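Side-chain contacts in hydratase ChsH2 (Mycobacterium tuberculosis SUMu008, PDB 4W78), which pairs with ChsH1 to form a MaoC-like enoyl-CoA hydratase complex that probably hydrates an enoyl-CoA intermediate of cholesterol side-chain breakdown: residues F[6-11]-F[64-69]; F[53-58]-F[115-120]; F[95-98]-F[104-107]. All coordinates share one frame; numbering follows the deposited sequence.

Contact 1 of 3, residues F[6-11]-F[64-69]; sequences AVLPEL and TDWAGP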
loop_
_atom_site.group_PDB
_atom_site.type_symbol
_atom_site.label_atom_id
_atom_site.label_comp_id
_atom_site.label_asym_id
_atom_site.label_seq_id
_atom_site.Cartn_x
_atom_site.Cartn_y
_atom_site.Cartn_z
ATOM N N ALA F 6 -5.359 3.130 -37.155
ATOM C CA ALA F 6 -5.840 4.130 -36.204
ATOM C C ALA F 6 -4.818 4.362 -35.101
ATOM O O ALA F 6 -4.242 3.419 -34.557
ATOM C CB ALA F 6 -7.185 3.720 -35.613
ATOM N N VAL F 7 -4.572 5.628 -34.797
ATOM C CA VAL F 7 -3.532 5.976 -33.846
ATOM C C VAL F 7 -4.156 6.332 -32.503
ATOM O O VAL F 7 -5.178 7.021 -32.433
ATOM C CB VAL F 7 -2.631 7.123 -34.369
ATOM C CG1 VAL F 7 -1.982 6.729 -35.690
ATOM C CG2 VAL F 7 -3.426 8.398 -34.556
ATOM N N LEU F 8 -3.555 5.828 -31.434
ATOM C CA LEU F 8 -4.030 6.153 -30.103
ATOM C C LEU F 8 -3.322 7.413 -29.643
ATOM O O LEU F 8 -2.188 7.677 -30.057
ATOM C CB LEU F 8 -3.771 4.989 -29.135
ATOM C CG LEU F 8 -4.755 3.814 -29.167
ATOM C CD1 LEU F 8 -4.667 3.002 -30.454
ATOM C CD2 LEU F 8 -4.503 2.904 -27.976
ATOM N N PRO F 9 -4.001 8.232 -28.825
ATOM C CA PRO F 9 -3.380 9.446 -28.296
ATOM C C PRO F 9 -2.174 9.075 -27.464
ATOM O O PRO F 9 -2.151 7.999 -26.876
ATOM C CB PRO F 9 -4.477 10.039 -27.409
ATOM C CG PRO F 9 -5.758 9.514 -28.004
ATOM C CD PRO F 9 -5.409 8.109 -28.411
ATOM N N GLU F 10 -1.181 9.948 -27.443
ATOM C CA GLU F 10 0.035 9.720 -26.678
ATOM C C GLU F 10 -0.273 9.797 -25.184
ATOM O O GLU F 10 -1.139 10.569 -24.764
ATOM C CB GLU F 10 1.047 10.791 -27.079
ATOM C CG GLU F 10 2.417 10.667 -26.479
ATOM C CD GLU F 10 3.433 11.533 -27.206
ATOM O OE1 GLU F 10 3.860 12.560 -26.637
ATOM O OE2 GLU F 10 3.808 11.188 -28.348
ATOM N N LEU F 11 0.411 8.982 -24.386
ATOM C CA LEU F 11 0.348 9.121 -22.928
ATOM C C LEU F 11 1.761 9.170 -22.355
ATOM O O LEU F 11 2.537 8.237 -22.540
ATOM C CB LEU F 11 -0.424 7.965 -22.294
ATOM C CG LEU F 11 -0.395 7.925 -20.762
ATOM C CD1 LEU F 11 -1.086 9.142 -20.162
ATOM C CD2 LEU F 11 -1.001 6.624 -20.246
ATOM N N THR F 64 -7.761 1.339 -22.932
ATOM C CA THR F 64 -9.141 1.675 -22.567
ATOM C C THR F 64 -9.384 3.179 -22.445
ATOM O O THR F 64 -10.511 3.627 -22.610
ATOM C CB THR F 64 -9.633 0.949 -21.307
ATOM O OG1 THR F 64 -8.806 1.309 -20.189
ATOM C CG2 THR F 64 -9.580 -0.558 -21.520
ATOM N N ASP F 65 -8.331 3.951 -22.176
ATOM C CA ASP F 65 -8.424 5.414 -22.244
ATOM C C ASP F 65 -8.937 5.835 -23.621
ATOM O O ASP F 65 -9.729 6.771 -23.747
ATOM C CB ASP F 65 -7.054 6.070 -22.009
ATOM C CG ASP F 65 -6.667 6.168 -20.532
ATOM O OD1 ASP F 65 -7.473 5.806 -19.653
ATOM O OD2 ASP F 65 -5.539 6.645 -20.263
ATOM N N TRP F 66 -8.463 5.141 -24.648
ATOM C CA TRP F 66 -8.833 5.409 -26.034
ATOM C C TRP F 66 -10.144 4.723 -26.417
ATOM O O TRP F 66 -11.026 5.335 -27.034
ATOM C CB TRP F 66 -7.691 4.940 -26.945
ATOM C CG TRP F 66 -8.025 4.837 -28.401
ATOM C CD1 TRP F 66 -8.112 5.855 -29.313
ATOM C CD2 TRP F 66 -8.280 3.631 -29.123
ATOM N NE1 TRP F 66 -8.420 5.352 -30.553
ATOM C CE2 TRP F 66 -8.518 3.988 -30.462
ATOM C CE3 TRP F 66 -8.313 2.278 -28.764
ATOM C CZ2 TRP F 66 -8.815 3.041 -31.445
ATOM C CZ3 TRP F 66 -8.606 1.343 -29.740
ATOM C CH2 TRP F 66 -8.844 1.726 -31.060
ATOM N N ALA F 67 -10.260 3.449 -26.060
ATOM C CA ALA F 67 -11.372 2.614 -26.514
ATOM C C ALA F 67 -12.664 2.910 -25.768
ATOM O O ALA F 67 -13.763 2.752 -26.313
ATOM C CB ALA F 67 -10.995 1.129 -26.388
ATOM N N GLY F 68 -12.527 3.346 -24.519
ATOM C CA GLY F 68 -13.677 3.714 -23.712
ATOM C C GLY F 68 -14.146 2.606 -22.797
ATOM O O GLY F 68 -13.653 1.478 -22.847
ATOM N N PRO F 69 -15.122 2.924 -21.942
ATOM C CA PRO F 69 -15.640 2.030 -20.903
ATOM C C PRO F 69 -16.285 0.757 -21.437
ATOM O O PRO F 69 -16.310 -0.223 -20.696
ATOM C CB PRO F 69 -16.704 2.876 -20.189
ATOM C CG PRO F 69 -16.560 4.260 -20.705
ATOM C CD PRO F 69 -15.865 4.194 -22.011
HETATM O O HOH W 1 -7.914 6.806 -32.965
#
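Strand 7-14, outermost in this chain's sheet, passes the C-terminal end of helix 52-67, and the two backbones come nearest at L8 and W66, whose CA atoms lie 6.3 Å apart. No direct hydrogen bond joins 6-11 to 64-69; the contact is made by side chains and one water. The indole of W66 is the centre of it. L8 lies over one face of the ring, its CG 3.7 Å from the centroid of the five-membered ring and 20° off the normal, a CH-pi contact. From that branch point the two methyls divide: CD1 of L8 sits near the fusion atoms CD2 and CE2 of W66, while CD2 of L8 reaches CB and CE3 of W66. P9 adds its ring methylene, CD lying 3.6 Å from CD1 of W66 in an oblique approach. With CG of W66 anti to the backbone N (chi1 166°), the indole reaches out from the helix to the strand. Its N-H is satisfied indirectly: a water accepts from NE1 of W66 at 2.9 Å and donates to O of V7 at 2.8 Å, bridging indole and strand backbone. Just past the helix, G68 turns to positive phi, while its N still bonds O of T64. Y62, one helical turn before W66, hydrogen-bonds through OH to O of P9. This is the packing of a long central helix against its antiparallel sheet, as in the hot-dog fold of MaoC-like hydratases.

Contact 2 of 3, residues F[53-58]-F[115-120]; sequences LTDTGL and GDHVTA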
loop_
_atom_site.group_PDB
_atom_site.type_symbol
_atom_site.label_atom_id
_atom_site.label_comp_id
_atom_site.label_asym_id
_atom_site.label_seq_id
_atom_site.Cartn_x
_atom_site.Cartn_y
_atom_site.Cartn_z
ATOM N N LEU F 53 3.542 -6.276 -13.293
ATOM C CA LEU F 53 2.085 -6.197 -13.077
ATOM C C LEU F 53 1.616 -4.772 -13.346
ATOM O O LEU F 53 0.496 -4.558 -13.800
ATOM C CB LEU F 53 1.667 -6.640 -11.663
ATOM C CG LEU F 53 1.791 -8.142 -11.323
ATOM C CD1 LEU F 53 3.243 -8.548 -11.106
ATOM C CD2 LEU F 53 0.983 -8.525 -10.090
ATOM N N THR F 54 2.458 -3.792 -13.046
ATOM C CA THR F 54 2.129 -2.405 -13.351
ATOM C C THR F 54 2.225 -2.147 -14.858
ATOM O O THR F 54 1.372 -1.460 -15.416
ATOM C CB THR F 54 3.044 -1.443 -12.570
ATOM O OG1 THR F 54 2.760 -1.581 -11.170
ATOM C CG2 THR F 54 2.835 -0.002 -13.008
ATOM N N ASP F 55 3.243 -2.687 -15.527
ATOM C CA ASP F 55 3.284 -2.598 -16.996
ATOM C C ASP F 55 2.000 -3.133 -17.645
ATOM O O ASP F 55 1.440 -2.507 -18.557
ATOM C CB ASP F 55 4.491 -3.344 -17.569
ATOM C CG ASP F 55 5.796 -2.618 -17.332
ATOM O OD1 ASP F 55 5.817 -1.369 -17.459
ATOM O OD2 ASP F 55 6.807 -3.293 -17.036
ATOM N N THR F 56 1.539 -4.297 -17.186
ATOM C CA THR F 56 0.302 -4.871 -17.717
ATOM C C THR F 56 -0.893 -3.928 -17.459
ATOM O O THR F 56 -1.730 -3.686 -18.355
ATOM C CB THR F 56 0.024 -6.239 -17.084
ATOM O OG1 THR F 56 1.157 -7.098 -17.289
ATOM C CG2 THR F 56 -1.211 -6.878 -17.712
ATOM N N GLY F 57 -0.980 -3.384 -16.248
ATOM C CA GLY F 57 -2.070 -2.494 -15.884
ATOM C C GLY F 57 -2.038 -1.213 -16.690
ATOM O O GLY F 57 -3.089 -0.704 -17.086
ATOM N N LEU F 58 -0.838 -0.677 -16.916
ATOM C CA LEU F 58 -0.691 0.561 -17.688
ATOM C C LEU F 58 -1.040 0.350 -19.163
ATOM O O LEU F 58 -1.676 1.217 -19.785
ATOM C CB LEU F 58 0.725 1.119 -17.554
ATOM C CG LEU F 58 1.039 1.665 -16.164
ATOM C CD1 LEU F 58 2.516 2.039 -16.091
ATOM C CD2 LEU F 58 0.157 2.861 -15.847
ATOM N N GLY F 115 15.423 3.684 -24.481
ATOM C CA GLY F 115 14.897 2.800 -25.502
ATOM C C GLY F 115 13.470 2.361 -25.258
ATOM O O GLY F 115 12.727 3.013 -24.524
ATOM N N ASP F 116 13.085 1.255 -25.887
ATOM C CA ASP F 116 11.752 0.696 -25.702
ATOM C C ASP F 116 11.685 -0.059 -24.385
ATOM O O ASP F 116 12.412 -1.024 -24.179
ATOM C CB ASP F 116 11.380 -0.251 -26.846
ATOM C CG ASP F 116 11.221 0.466 -28.179
ATOM O OD1 ASP F 116 11.233 1.715 -28.208
ATOM O OD2 ASP F 116 11.074 -0.228 -29.205
ATOM N N HIS F 117 10.812 0.394 -23.498
ATOM C CA HIS F 117 10.640 -0.243 -22.207
ATOM C C HIS F 117 9.658 -1.403 -22.291
ATOM O O HIS F 117 9.873 -2.453 -21.710
ATOM C CB HIS F 117 10.134 0.770 -21.182
ATOM C CG HIS F 117 9.537 0.136 -19.968
ATOM N ND1 HIS F 117 10.263 -0.666 -19.114
ATOM C CD2 HIS F 117 8.274 0.159 -19.481
ATOM C CE1 HIS F 117 9.474 -1.100 -18.144
ATOM N NE2 HIS F 117 8.263 -0.606 -18.344
ATOM N N VAL F 118 8.563 -1.202 -23.012
ATOM C CA VAL F 118 7.570 -2.255 -23.142
ATOM C C VAL F 118 6.982 -2.274 -24.551
ATOM O O VAL F 118 6.755 -1.233 -25.159
ATOM C CB VAL F 118 6.466 -2.151 -22.053
ATOM C CG1 VAL F 118 5.710 -0.841 -22.148
ATOM C CG2 VAL F 118 5.512 -3.357 -22.116
ATOM N N THR F 119 6.788 -3.476 -25.075
ATOM C CA THR F 119 6.134 -3.674 -26.360
ATOM C C THR F 119 5.012 -4.665 -26.127
ATOM O O THR F 119 5.236 -5.763 -25.585
ATOM C CB THR F 119 7.129 -4.210 -27.395
ATOM O OG1 THR F 119 8.213 -3.281 -27.520
ATOM C CG2 THR F 119 6.470 -4.385 -28.754
ATOM N N ALA F 120 3.792 -4.285 -26.500
ATOM C CA ALA F 120 2.645 -5.097 -26.128
ATOM C C ALA F 120 1.658 -5.245 -27.263
ATOM O O ALA F 120 1.587 -4.410 -28.160
ATOM C CB ALA F 120 1.948 -4.510 -24.918
#
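A buried histidine-carboxylate hydrogen bond ties helix 52-67 to strand 116-125, the centre of the contact lying about 3 Å from the centre of the chain. D55 extends from the helix and H117 from the strand, the two side chains coming from opposite directions; their backbones stay well apart, with 7.5 Å between the nearest CA atoms, of D55 and V118. NE2 of H117 donates to OD1 of D55 at 2.7 Å with an N-H...O angle of 153°. The acceptor lies at the imidazole edge, close to the ring plane, whereas NE2 meets OD1 on its syn side but 29° out of the carboxylate plane. Ring and carboxylate are turned against each other, their planes 56° apart, and OD2 of D55 lies 3.3 Å from NE2 of H117. H117 holds CG anti to its backbone N, which sends the ring across to the helix. At the other ring nitrogen, ND1 is hydrogen-bonded to O of V82, and W84 meets the imidazole edge to face. With both nitrogens engaged, the rotation of the ring is well defined. D55 and V118 also both pack on L80 of strand 72-80. H117 and V118 together face G110, a classic beta bulge at the start of strand 116-125. The helix-to-sheet bond thus starts from a bulge of the sheet that wraps the central helix, as in the hot-dog fold of MaoC-like hydratases.

Contact 3 of 3, residues F[95-98]-F[104-107]; sequences EVTA and ITVK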
loop_
_atom_site.group_PDB
_atom_site.type_symbol
_atom_site.label_atom_id
_atom_site.label_comp_id
_atom_site.label_asym_id
_atom_site.label_seq_id
_atom_site.Cartn_x
_atom_site.Cartn_y
_atom_site.Cartn_z
ATOM N N GLU F 95 -1.149 1.758 -32.005
ATOM C CA GLU F 95 -1.727 1.730 -33.346
ATOM C C GLU F 95 -2.603 0.492 -33.471
ATOM O O GLU F 95 -2.223 -0.592 -33.015
ATOM C CB GLU F 95 -0.586 1.687 -34.369
ATOM C CG GLU F 95 -0.979 1.386 -35.795
ATOM C CD GLU F 95 0.236 1.247 -36.693
ATOM O OE1 GLU F 95 1.375 1.366 -36.188
ATOM O OE2 GLU F 95 0.056 1.009 -37.898
ATOM N N VAL F 96 -3.777 0.639 -34.074
ATOM C CA VAL F 96 -4.584 -0.529 -34.374
ATOM C C VAL F 96 -3.911 -1.314 -35.502
ATOM O O VAL F 96 -3.599 -0.754 -36.557
ATOM C CB VAL F 96 -6.018 -0.128 -34.776
ATOM C CG1 VAL F 96 -6.794 -1.332 -35.276
ATOM C CG2 VAL F 96 -6.730 0.521 -33.591
ATOM N N THR F 97 -3.686 -2.607 -35.293
ATOM C CA THR F 97 -3.020 -3.409 -36.319
ATOM C C THR F 97 -3.927 -4.455 -36.949
ATOM O O THR F 97 -3.589 -5.037 -37.982
ATOM C CB THR F 97 -1.764 -4.108 -35.771
ATOM O OG1 THR F 97 -2.147 -5.000 -34.720
ATOM C CG2 THR F 97 -0.786 -3.075 -35.242
ATOM N N ALA F 98 -5.081 -4.699 -36.338
ATOM C CA ALA F 98 -6.012 -5.681 -36.874
ATOM C C ALA F 98 -7.426 -5.359 -36.444
ATOM O O ALA F 98 -7.662 -4.947 -35.309
ATOM C CB ALA F 98 -5.626 -7.087 -36.412
ATOM N N ILE F 104 -10.488 -6.376 -32.108
ATOM C CA ILE F 104 -9.461 -5.433 -32.531
ATOM C C ILE F 104 -8.146 -5.825 -31.892
ATOM O O ILE F 104 -8.126 -6.273 -30.753
ATOM C CB ILE F 104 -9.837 -4.013 -32.073
ATOM C CG1 ILE F 104 -11.115 -3.570 -32.779
ATOM C CG2 ILE F 104 -8.715 -3.014 -32.336
ATOM C CD1 ILE F 104 -12.016 -2.733 -31.938
ATOM N N THR F 105 -7.062 -5.662 -32.634
ATOM C CA THR F 105 -5.727 -5.829 -32.078
ATOM C C THR F 105 -4.992 -4.495 -32.093
ATOM O O THR F 105 -4.981 -3.788 -33.103
ATOM C CB THR F 105 -4.919 -6.884 -32.851
ATOM O OG1 THR F 105 -5.644 -8.118 -32.851
ATOM C CG2 THR F 105 -3.568 -7.106 -32.179
ATOM N N VAL F 106 -4.400 -4.149 -30.957
ATOM C CA VAL F 106 -3.669 -2.904 -30.821
ATOM C C VAL F 106 -2.237 -3.193 -30.404
ATOM O O VAL F 106 -2.002 -3.953 -29.453
ATOM C CB VAL F 106 -4.301 -1.993 -29.743
ATOM C CG1 VAL F 106 -3.472 -0.734 -29.558
ATOM C CG2 VAL F 106 -5.732 -1.648 -30.109
ATOM N N LYS F 107 -1.280 -2.594 -31.108
ATOM C CA LYS F 107 0.126 -2.651 -30.703
ATOM C C LYS F 107 0.467 -1.416 -29.893
ATOM O O LYS F 107 0.176 -0.297 -30.304
ATOM C CB LYS F 107 1.054 -2.745 -31.923
ATOM C CG LYS F 107 2.530 -2.722 -31.523
ATOM C CD LYS F 107 3.446 -2.793 -32.720
ATOM C CE LYS F 107 4.898 -2.841 -32.263
ATOM N NZ LYS F 107 5.829 -2.943 -33.412
#
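Segments 95-98 and 104-107 are antiparallel strands of a beta hairpin, their short axes 4.5 Å apart at closest approach and 132° between their directions. E95 and K107 form a hydrogen-bonded pair, N of K107 donating to O of E95 at 2.9 Å; V96 and V106 follow as a non-hydrogen-bonded pair. The register then slips by one residue, because T97 and A98 both face T105: a classic beta bulge. The carbonyl O of T105 takes the N-H of T97 at 2.8 Å and the N-H of A98 only weakly. OG1 of T97, placed between its backbone N and carbonyl carbon (chi1 62°), adds a weak bond to the same oxygen. V96 and V106 share one face; CG1 of V96 also lies 3.9 Å from CG2 of I104, and I104 and V106 touch L124 of the next strand. The other face carries E95, A98, T105 and K107. CG2 of T97 lies against CB of K107, whose extended chain leads its amine away from the contact. Past the bulge, N of T105 bonds O of A98, and CB of A98 rests 3.6 Å from CB of T105.

Overall arrangement
All three contacts draw on one antiparallel sheet of this chain. Contacts 1 and 2 share helix 52-67: the first uses its C-terminal end, the second a residue near its start, with centres 15 Å apart and nearest atoms about 5 Å apart. Contacts 1 and 3 touch directly, for strands 7-14 and 89-100 are neighbours; CH2 of W66 packs 3.5 Å from CG2 of V96, and L8 also reaches V106. Contact 3 meets 115-120 of contact 2 through K107, its CG 3.9 Å from O of A120. Of the three, contact 2 lies deepest, and the D55 side chain is about 9 Å from the cadmium ion bound by D29 and H34.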